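Local coordinates for glycosyl hydrolase family 2, TIM barrel domain protein (Parabacteroides merdae ATCC 43184, PDB 6DXU) that probably hydrolyses beta-glucuronides as a glycoside hydrolase family 2 beta-glucuronidase from a bacterium of the human gut, at residues G116-V121 with S171-M176; P178-L181 with N185-G188. All coordinates share one frame; numbering follows the deposited sequence.

Contact 1 (G116-V121 with S171-M176). With NA (sodium ion), chain O.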
ATOM      1  N   GLY D 116      25.063   0.036  -8.752  1.00 20.17           N
ATOM      2  CA  GLY D 116      24.075  -0.062  -9.827  1.00 20.47           C
ATOM      3  C   GLY D 116      23.097  -1.212  -9.632  1.00 18.69           C
ATOM      4  O   GLY D 116      23.508  -2.330  -9.307  1.00 19.37           O
ATOM      5  N   GLN D 117      21.806  -0.940  -9.847  1.00 18.94           N
ATOM      6  CA  GLN D 117      21.213   0.380 -10.070  1.00 16.53           C
ATOM      7  C   GLN D 117      20.276   0.727  -8.899  1.00 17.84           C
ATOM      8  O   GLN D 117      20.191   1.872  -8.455  1.00 19.57           O
ATOM      9  CB  GLN D 117      20.427   0.407 -11.387  1.00 17.86           C
ATOM     10  CG  GLN D 117      21.298   0.197 -12.645  1.00 17.39           C
ATOM     11  CD  GLN D 117      22.211   1.381 -12.918  1.00 20.51           C
ATOM     12  OE1 GLN D 117      21.802   2.533 -12.784  1.00 21.20           O
ATOM     13  NE2 GLN D 117      23.446   1.101 -13.313  1.00 16.99           N
ATOM     14  N   LYS D 118      19.549  -0.284  -8.431  1.00 16.63           N
ATOM     15  CA  LYS D 118      18.735  -0.203  -7.230  1.00 18.44           C
ATOM     16  C   LYS D 118      19.419  -1.035  -6.156  1.00 20.74           C
ATOM     17  O   LYS D 118      19.733  -2.209  -6.387  1.00 21.80           O
ATOM     18  CB  LYS D 118      17.322  -0.726  -7.484  1.00 17.15           C
ATOM     19  CG  LYS D 118      16.577  -0.024  -8.632  1.00 18.01           C
ATOM     20  CD  LYS D 118      15.078  -0.390  -8.603  1.00 19.69           C
ATOM     21  CE  LYS D 118      14.346   0.218  -9.803  1.00 22.80           C
ATOM     22  NZ  LYS D 118      14.526  -0.600 -11.050  1.00 24.45           N
ATOM     23  N   THR D 119      19.660  -0.436  -4.997  1.00 17.99           N
ATOM     24  CA  THR D 119      20.420  -1.101  -3.949  1.00 18.80           C
ATOM     25  C   THR D 119      19.606  -1.105  -2.662  1.00 18.66           C
ATOM     26  O   THR D 119      18.944  -0.118  -2.339  1.00 18.91           O
ATOM     27  CB  THR D 119      21.787  -0.400  -3.733  1.00 17.60           C
ATOM     28  OG1 THR D 119      22.513  -0.377  -4.970  1.00 16.37           O
ATOM     29  CG2 THR D 119      22.619  -1.120  -2.672  1.00 16.02           C
ATOM     30  N   ASP D 120      19.637  -2.229  -1.945  1.00 17.81           N
ATOM     31  CA  ASP D 120      19.012  -2.345  -0.636  1.00 18.16           C
ATOM     32  C   ASP D 120      20.039  -2.921   0.328  1.00 16.57           C
ATOM     33  O   ASP D 120      20.753  -3.867  -0.007  1.00 18.65           O
ATOM     34  CB  ASP D 120      17.740  -3.213  -0.687  1.00 18.24           C
ATOM     35  CG  ASP D 120      16.614  -2.526  -1.434  1.00 25.15           C
ATOM     36  OD1 ASP D 120      15.922  -1.683  -0.825  1.00 24.85           O
ATOM     37  OD2 ASP D 120      16.463  -2.778  -2.644  1.00 25.48           O
ATOM     38  N   VAL D 121      20.096  -2.359   1.534  1.00 18.44           N
ATOM     39  CA  VAL D 121      21.164  -2.634   2.484  1.00 17.18           C
ATOM     40  C   VAL D 121      20.556  -3.216   3.744  1.00 17.22           C
ATOM     41  O   VAL D 121      19.601  -2.650   4.283  1.00 16.95           O
ATOM     42  CB  VAL D 121      21.940  -1.345   2.806  1.00 19.28           C
ATOM     43  CG1 VAL D 121      23.116  -1.626   3.735  1.00 16.39           C
ATOM     44  CG2 VAL D 121      22.390  -0.712   1.522  1.00 17.47           C
ATOM     45  N   SER D 171      18.107  -4.801 -13.050  1.00 17.84           N
ATOM     46  CA  SER D 171      17.029  -5.220 -13.931  1.00 17.40           C
ATOM     47  C   SER D 171      16.679  -4.083 -14.877  1.00 15.96           C
ATOM     48  O   SER D 171      16.738  -2.904 -14.504  1.00 16.86           O
ATOM     49  CB  SER D 171      15.772  -5.613 -13.128  1.00 18.62           C
ATOM     50  OG  SER D 171      16.024  -6.714 -12.267  1.00 20.28           O
ATOM     51  N   ARG D 172      16.330  -4.443 -16.107  1.00 15.96           N
ATOM     52  CA  ARG D 172      15.769  -3.475 -17.035  1.00 17.61           C
ATOM     53  C   ARG D 172      14.533  -2.838 -16.410  1.00 18.90           C
ATOM     54  O   ARG D 172      13.751  -3.508 -15.731  1.00 15.87           O
ATOM     55  CB  ARG D 172      15.396  -4.167 -18.351  1.00 20.15           C
ATOM     56  CG  ARG D 172      16.566  -4.781 -19.071  1.00 17.88           C
ATOM     57  CD  ARG D 172      16.099  -5.589 -20.258  1.00 19.34           C
ATOM     58  NE  ARG D 172      15.732  -4.750 -21.402  1.00 20.21           N
ATOM     59  CZ  ARG D 172      16.587  -4.303 -22.315  1.00 18.00           C
ATOM     60  NH1 ARG D 172      17.886  -4.583 -22.221  1.00 17.90           N
ATOM     61  NH2 ARG D 172      16.134  -3.591 -23.341  1.00 17.86           N
ATOM     62  N   ASP D 173      14.359  -1.535 -16.629  1.00 19.50           N
ATOM     63  CA  ASP D 173      13.222  -0.831 -16.034  1.00 17.82           C
ATOM     64  C   ASP D 173      12.953   0.405 -16.881  1.00 18.68           C
ATOM     65  O   ASP D 173      13.754   1.341 -16.873  1.00 18.23           O
ATOM     66  CB  ASP D 173      13.536  -0.467 -14.588  1.00 19.11           C
ATOM     67  CG  ASP D 173      12.373   0.191 -13.867  1.00 24.22           C
ATOM     68  OD1 ASP D 173      11.348   0.531 -14.508  1.00 20.22           O
ATOM     69  OD2 ASP D 173      12.517   0.378 -12.638  1.00 19.91           O
ATOM     70  N   LEU D 174      11.837   0.404 -17.609  1.00 18.59           N
ATOM     71  CA  LEU D 174      11.510   1.547 -18.455  1.00 19.83           C
ATOM     72  C   LEU D 174      11.249   2.812 -17.643  1.00 19.05           C
ATOM     73  O   LEU D 174      11.362   3.919 -18.187  1.00 17.94           O
ATOM     74  CB  LEU D 174      10.283   1.213 -19.316  1.00 17.35           C
ATOM     75  CG  LEU D 174      10.575   0.104 -20.341  1.00 18.32           C
ATOM     76  CD1 LEU D 174       9.266  -0.418 -20.954  1.00 18.20           C
ATOM     77  CD2 LEU D 174      11.543   0.603 -21.422  1.00 17.18           C
ATOM     78  N   GLU D 175      10.899   2.670 -16.363  1.00 15.61           N
ATOM     79  CA  GLU D 175      10.585   3.807 -15.502  1.00 18.15           C
ATOM     80  C   GLU D 175      11.776   4.255 -14.677  1.00 19.71           C
ATOM     81  O   GLU D 175      11.597   4.941 -13.666  1.00 20.62           O
ATOM     82  CB  GLU D 175       9.401   3.489 -14.577  1.00 18.07           C
ATOM     83  CG  GLU D 175       8.067   3.207 -15.302  1.00 22.05           C
ATOM     84  CD  GLU D 175       7.524   4.448 -16.014  1.00 27.72           C
ATOM     85  OE1 GLU D 175       7.944   5.590 -15.678  1.00 23.63           O
ATOM     86  OE2 GLU D 175       6.706   4.281 -16.945  1.00 26.07           O
ATOM     87  N   MET D 176      12.986   3.883 -15.093  1.00 18.94           N
ATOM     88  CA  MET D 176      14.217   4.266 -14.426  1.00 19.14           C
ATOM     89  C   MET D 176      15.201   4.755 -15.481  1.00 20.01           C
ATOM     90  O   MET D 176      15.280   4.168 -16.568  1.00 18.17           O
ATOM     91  CB  MET D 176      14.807   3.065 -13.653  1.00 20.90           C
ATOM     92  CG  MET D 176      16.113   3.355 -12.905  1.00 17.30           C
ATOM     93  SD  MET D 176      16.862   1.825 -12.259  1.00 20.78           S
ATOM     94  CE  MET D 176      17.567   1.120 -13.766  1.00 21.01           C
TER
HETATM   95 NA    NA O 904      15.757   2.144 -17.836  1.00 21.18          NA
HETATM   96  O   HOH W   1      17.166  -1.843 -11.899  1.00 22.56           O
HETATM   97  O   HOH W   2      16.768   0.039 -17.440  1.00 19.78           O
HETATM   98  O   HOH W   3      14.974   1.585 -20.079  1.00 17.62           O
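K118, at the start of strand 118-123 in the sugar-binding domain of this family 2 glycosidase, reaches out to D173 at the head of a sodium-binding type I turn, and the pair illustrates how one lysine can tie a sheet to a metal-bearing loop. The lysine runs extended through CD and CE and then bends at its last torsion (chi4 81°), which turns the ammonium to D173. The two side chains meet nearly perpendicular, and NZ lies 2.7 Å from D173 OD2 in a salt bridge that uses the anti lone pair of that oxygen. The other carboxylate oxygen is engaged within its own loop: the backbone N of E175 donates to D173 OD1 in an Asx turn, coming from above the carboxylate plane. With both oxygens held, the carboxylate has little freedom to rotate.

M176 closes the turn and approaches K118 tip to tip, its SD 3.6 Å from NZ. The chain of M176, straight through chi2, bends at chi3; it runs nearly at right angles to the side chain of Q117, with M176 CE 3.8 Å from Q117 CB. The amide of Q117 points elsewhere, its NE2 bonded to the carbonyl of Y187. The sodium binds the carbonyl oxygens of D173 and M176, the first and last residues of the turn, together with two waters and P178 O. A further water joins the two segments, accepting from K118 NZ at 3.0 Å and donating to S171 O at 2.8 Å.

Contact 2 (P178-L181 with N185-G188). With NA (sodium ion), chain O.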
ATOM      1  N   PRO D 178      19.201   5.329 -16.594  1.00 15.74           N
ATOM      2  CA  PRO D 178      19.084   5.535 -18.046  1.00 15.63           C
ATOM      3  C   PRO D 178      18.234   4.478 -18.757  1.00 19.87           C
ATOM      4  O   PRO D 178      17.838   3.474 -18.159  1.00 18.44           O
ATOM      5  CB  PRO D 178      20.533   5.411 -18.532  1.00 18.08           C
ATOM      6  CG  PRO D 178      21.129   4.413 -17.597  1.00 17.49           C
ATOM      7  CD  PRO D 178      20.490   4.699 -16.245  1.00 16.83           C
ATOM      8  N   SER D 179      17.993   4.722 -20.041  1.00 19.00           N
ATOM      9  CA  SER D 179      17.227   3.824 -20.895  1.00 19.23           C
ATOM     10  C   SER D 179      18.107   2.709 -21.443  1.00 18.04           C
ATOM     11  O   SER D 179      19.269   2.937 -21.805  1.00 16.98           O
ATOM     12  CB  SER D 179      16.632   4.615 -22.062  1.00 20.24           C
ATOM     13  OG  SER D 179      16.135   3.745 -23.065  1.00 20.41           O
ATOM     14  N   ASP D 180      17.537   1.504 -21.544  1.00 18.92           N
ATOM     15  CA  ASP D 180      18.225   0.406 -22.215  1.00 20.53           C
ATOM     16  C   ASP D 180      18.392   0.641 -23.707  1.00 16.29           C
ATOM     17  O   ASP D 180      19.039  -0.168 -24.375  1.00 17.26           O
ATOM     18  CB  ASP D 180      17.474  -0.921 -21.971  1.00 19.31           C
ATOM     19  CG  ASP D 180      17.736  -1.482 -20.571  1.00 19.84           C
ATOM     20  OD1 ASP D 180      18.881  -1.914 -20.311  1.00 20.31           O
ATOM     21  OD2 ASP D 180      16.822  -1.454 -19.728  1.00 20.12           O
ATOM     22  N   LEU D 181      17.812   1.706 -24.262  1.00 18.89           N
ATOM     23  CA  LEU D 181      18.146   2.062 -25.638  1.00 19.48           C
ATOM     24  C   LEU D 181      19.535   2.675 -25.745  1.00 21.72           C
ATOM     25  O   LEU D 181      20.053   2.826 -26.855  1.00 17.27           O
ATOM     26  CB  LEU D 181      17.112   3.043 -26.198  1.00 20.32           C
ATOM     27  CG  LEU D 181      15.675   2.509 -26.231  1.00 19.36           C
ATOM     28  CD1 LEU D 181      14.698   3.610 -26.626  1.00 20.33           C
ATOM     29  CD2 LEU D 181      15.556   1.344 -27.187  1.00 21.01           C
ATOM     30  N   ASN D 185      26.402  -0.142 -21.309  1.00 19.99           N
ATOM     31  CA  ASN D 185      25.820  -1.096 -20.377  1.00 22.63           C
ATOM     32  C   ASN D 185      25.322  -0.392 -19.130  1.00 20.00           C
ATOM     33  O   ASN D 185      26.030   0.439 -18.549  1.00 21.31           O
ATOM     34  CB  ASN D 185      26.843  -2.147 -19.964  1.00 18.96           C
ATOM     35  CG  ASN D 185      27.296  -2.989 -21.126  1.00 20.88           C
ATOM     36  OD1 ASN D 185      26.503  -3.690 -21.731  1.00 19.05           O
ATOM     37  ND2 ASN D 185      28.572  -2.919 -21.440  1.00 20.18           N
ATOM     38  N   ILE D 186      24.119  -0.769 -18.703  1.00 18.76           N
ATOM     39  CA  ILE D 186      23.559  -0.310 -17.431  1.00 16.70           C
ATOM     40  C   ILE D 186      23.990  -1.347 -16.403  1.00 15.36           C
ATOM     41  O   ILE D 186      23.302  -2.344 -16.140  1.00 15.72           O
ATOM     42  CB  ILE D 186      22.048  -0.139 -17.505  1.00 17.66           C
ATOM     43  CG1 ILE D 186      21.716   0.787 -18.678  1.00 18.25           C
ATOM     44  CG2 ILE D 186      21.512   0.464 -16.191  1.00 14.63           C
ATOM     45  CD1 ILE D 186      20.220   0.955 -18.902  1.00 20.07           C
ATOM     46  N   TYR D 187      25.156  -1.118 -15.835  1.00 17.40           N
ATOM     47  CA  TYR D 187      25.869  -2.143 -15.091  1.00 17.27           C
ATOM     48  C   TYR D 187      25.249  -2.366 -13.717  1.00 17.39           C
ATOM     49  O   TYR D 187      24.530  -1.516 -13.179  1.00 17.80           O
ATOM     50  CB  TYR D 187      27.326  -1.736 -14.932  1.00 18.08           C
ATOM     51  CG  TYR D 187      28.215  -2.037 -16.112  1.00 20.74           C
ATOM     52  CD1 TYR D 187      28.201  -3.299 -16.721  1.00 20.49           C
ATOM     53  CD2 TYR D 187      29.135  -1.088 -16.570  1.00 21.01           C
ATOM     54  CE1 TYR D 187      29.067  -3.591 -17.787  1.00 20.99           C
ATOM     55  CE2 TYR D 187      30.017  -1.376 -17.636  1.00 20.76           C
ATOM     56  CZ  TYR D 187      29.969  -2.621 -18.229  1.00 21.81           C
ATOM     57  OH  TYR D 187      30.820  -2.914 -19.268  1.00 19.91           O
ATOM     58  N   GLY D 188      25.557  -3.518 -13.130  1.00 18.28           N
ATOM     59  CA  GLY D 188      25.054  -3.866 -11.814  1.00 21.31           C
ATOM     60  C   GLY D 188      26.189  -4.147 -10.851  1.00 18.03           C
ATOM     61  O   GLY D 188      27.262  -4.605 -11.258  1.00 16.38           O
TER
HETATM   62 NA    NA O 904      15.757   2.144 -17.836  1.00 21.18          NA
HETATM   63  O   HOH W   3      14.974   1.585 -20.079  1.00 17.62           O
HETATM   64  O   HOH W   2      16.768   0.039 -17.440  1.00 19.78           O
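I186 lays its CD1 methyl against P178, S179 and D180, an example of a hydrophobic tip seated on a metal-binding loop. Three oxygens border the methyl: P178 O and D180 OD1 each lie 3.5 Å from I186 CD1, and S179 O is 3.6 Å from the same atom. The proline ring supplies the apolar wall, with P178 CG 3.8 Å from I186 CD1 as the two side chains run antiparallel past one another. I186 is fully extended along CG1 (chi2 176°), which carries CD1 this far.

One shell further out, the sodium fixes the loop. P178, which follows a cis peptide bond, binds the ion through its carbonyl oxygen at 2.5 Å. D180 grips both waters of the ion: its backbone N donates to one, while its OD2 accepts from the other at 2.7 Å. The CB of S179 points away from the 185-188 segment; its OG accepts from the backbone N of L181 in an ST turn and also bonds to D436. On the opposing segment, the I186 backbone N is held by the Y86 hydroxyl and its O by N170.

The contact itself is therefore van der Waals in nature. P178 O coordinates the sodium while also lying against the methyl, and D180 OD1 faces the methyl while making a long, weak ion pair with R172 NH1, so the polar chemistry of the loop is directed to partners other than I186.

Contacts 1 and 2 lie in series along the chain with centres about 10 Å apart, all four segments falling in the sugar-binding domain. Contact 1 joins strand 118-123 of the six-stranded antiparallel sheet to the beginning of the long loop between strands 162-169 and 194-199; contact 2 closes a later part of that same loop on itself. One sodium ion and two of its waters belong to both. The two also meet directly, where the side chain of Q117 packs on that of I186. Both contacts also touch a second subunit, so the sodium-bound loop links the sheet to the subunit interface.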